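PDB 3HJ9: oxidoreductase from Ralstonia eutropha, which binds flavin mononucleotide and probably acts as an oxidoreductase of the nitroreductase type. Local coordinates for residues 170-175 / 207-212. Residues are numbered along the deposited sequence; the frame is centred on the assembly and turned at random.
Sequences NAYLYC and LSQTIG
Helix segment 170-175 runs nearly parallel to strand segment 207-212, their axes 10.4 Å apart at closest and 16° in angle. One turn separates Ala-171 from Cys-175, and two strand positions separate Gln-209 from Ile-211, a spacing that sets Ala-171 opposite Gln-209 and Cys-175 opposite Ile-211. Gln-209 spans the gap: with CG anti to the backbone N (chi1 -167°) and the chain extended beyond, its amide reaches the helix. There Gln-209 NE2 lies 3.4 Å above the Tyr-172 ring, displaced toward the rim near CD2, with ring and amide planes 68° apart. This nitrogen also hydrogen-bonds to the carbonyl O of Ala-168, one helical turn before Tyr-172. Gln-209 OE1 packs 3.2 Å from Ala-171 CB, a methyl small enough to admit the amide, and this buried oxygen has no hydrogen-bonding partner in the model. Farther along, the compact thiol of Cys-175 suits the branched Ile-211, Cys-175 SG lying 3.8 Å from Ile-211 CG2. Tyr-172 extends the contact toward the flavin site, its OH hydrogen-bonded to Ser-51 and Val-184 N. Helix 156-177 packs on a face of the antiparallel sheet, the alpha/beta arrangement of the FMN-dependent nitroreductase fold, while Leu-68 of helix 62-73 touches both Ala-171 and Ile-211.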
loop_
_atom_site.group_PDB
_atom_site.type_symbol
_atom_site.label_atom_id
_atom_site.label_comp_id
_atom_site.label_asym_id
_atom_site.label_seq_id
_atom_site.Cartn_x
_atom_site.Cartn_y
_atom_site.Cartn_z
ATOM N N ASN A 170 -5.260 -1.165 2.984
ATOM C CA ASN A 170 -6.356 -1.993 3.462
ATOM C C ASN A 170 -7.164 -1.229 4.526
ATOM O O ASN A 170 -8.388 -1.285 4.517
ATOM C CB ASN A 170 -5.866 -3.309 4.083
ATOM C CG ASN A 170 -5.353 -4.302 3.061
ATOM O OD1 ASN A 170 -5.446 -4.073 1.853
ATOM N ND2 ASN A 170 -4.779 -5.414 3.551
ATOM N N ALA A 171 -6.468 -0.542 5.430
ATOM C CA ALA A 171 -7.121 0.244 6.527
ATOM C C ALA A 171 -7.946 1.406 5.978
ATOM O O ALA A 171 -9.067 1.678 6.468
ATOM C CB ALA A 171 -6.069 0.748 7.568
ATOM N N TYR A 172 -7.373 2.137 5.018
ATOM C CA TYR A 172 -8.106 3.208 4.298
ATOM C C TYR A 172 -9.419 2.750 3.688
ATOM O O TYR A 172 -10.456 3.391 3.873
ATOM C CB TYR A 172 -7.273 3.794 3.161
ATOM C CG TYR A 172 -6.487 5.044 3.429
ATOM C CD1 TYR A 172 -7.130 6.261 3.656
ATOM C CD2 TYR A 172 -5.085 5.045 3.336
ATOM C CE1 TYR A 172 -6.365 7.473 3.833
ATOM C CE2 TYR A 172 -4.342 6.235 3.491
ATOM C CZ TYR A 172 -4.965 7.421 3.738
ATOM O OH TYR A 172 -4.186 8.547 3.873
ATOM N N LEU A 173 -9.338 1.643 2.950
ATOM C CA LEU A 173 -10.482 1.031 2.278
ATOM C C LEU A 173 -11.521 0.544 3.299
ATOM O O LEU A 173 -12.735 0.790 3.114
ATOM C CB LEU A 173 -10.041 -0.091 1.299
ATOM C CG LEU A 173 -9.228 0.394 0.077
ATOM C CD1 LEU A 173 -8.607 -0.766 -0.710
ATOM C CD2 LEU A 173 -10.053 1.325 -0.849
ATOM N N TYR A 174 -11.054 -0.074 4.393
ATOM C CA TYR A 174 -11.967 -0.461 5.482
ATOM C C TYR A 174 -12.676 0.795 6.038
ATOM O O TYR A 174 -13.909 0.805 6.172
ATOM C CB TYR A 174 -11.288 -1.293 6.593
ATOM C CG TYR A 174 -12.271 -1.565 7.660
ATOM C CD1 TYR A 174 -13.220 -2.584 7.521
ATOM C CD2 TYR A 174 -12.366 -0.714 8.764
ATOM C CE1 TYR A 174 -14.213 -2.772 8.500
ATOM C CE2 TYR A 174 -13.359 -0.894 9.741
ATOM C CZ TYR A 174 -14.259 -1.924 9.612
ATOM O OH TYR A 174 -15.228 -2.057 10.579
ATOM N N CYS A 175 -11.915 1.855 6.288
ATOM C CA CYS A 175 -12.498 3.093 6.820
ATOM C C CYS A 175 -13.593 3.649 5.913
ATOM O O CYS A 175 -14.680 4.030 6.405
ATOM C CB CYS A 175 -11.421 4.130 7.127
ATOM S SG CYS A 175 -10.459 3.612 8.560
ATOM N N LEU A 207 5.412 4.236 9.235
ATOM C CA LEU A 207 4.240 5.070 8.997
ATOM C C LEU A 207 3.303 4.968 10.173
ATOM O O LEU A 207 3.314 3.962 10.890
ATOM C CB LEU A 207 3.445 4.553 7.781
ATOM C CG LEU A 207 4.044 4.514 6.393
ATOM C CD1 LEU A 207 3.098 3.703 5.454
ATOM C CD2 LEU A 207 4.316 5.941 5.860
ATOM N N SER A 208 2.529 6.019 10.401
ATOM C CA SER A 208 1.421 5.950 11.345
ATOM C C SER A 208 0.126 6.244 10.552
ATOM O O SER A 208 0.167 6.655 9.372
ATOM C CB SER A 208 1.595 6.891 12.530
ATOM O OG SER A 208 1.621 8.205 12.063
ATOM N N GLN A 209 -1.019 5.979 11.173
ATOM C CA GLN A 209 -2.313 6.280 10.534
ATOM C C GLN A 209 -3.338 6.623 11.581
ATOM O O GLN A 209 -3.632 5.802 12.473
ATOM C CB GLN A 209 -2.754 5.105 9.695
ATOM C CG GLN A 209 -3.916 5.349 8.706
ATOM C CD GLN A 209 -4.172 4.084 7.859
ATOM O OE1 GLN A 209 -3.835 2.977 8.302
ATOM N NE2 GLN A 209 -4.735 4.240 6.647
ATOM N N THR A 210 -3.872 7.837 11.472
ATOM C CA THR A 210 -4.805 8.381 12.456
ATOM C C THR A 210 -6.210 8.068 11.974
ATOM O O THR A 210 -6.534 8.393 10.851
ATOM C CB THR A 210 -4.547 9.852 12.619
ATOM O OG1 THR A 210 -3.205 9.967 13.075
ATOM C CG2 THR A 210 -5.477 10.499 13.608
ATOM N N ILE A 211 -7.009 7.419 12.830
ATOM C CA ILE A 211 -8.334 6.921 12.463
ATOM C C ILE A 211 -9.419 7.305 13.461
ATOM O O ILE A 211 -9.191 7.319 14.673
ATOM C CB ILE A 211 -8.257 5.365 12.288
ATOM C CG1 ILE A 211 -7.382 5.022 11.077
ATOM C CG2 ILE A 211 -9.671 4.719 12.152
ATOM C CD1 ILE A 211 -7.116 3.555 10.849
ATOM N N GLY A 212 -10.583 7.654 12.922
ATOM C CA GLY A 212 -11.781 7.936 13.687
ATOM C C GLY A 212 -12.944 8.368 12.813
ATOM O O GLY A 212 -12.806 8.420 11.573
#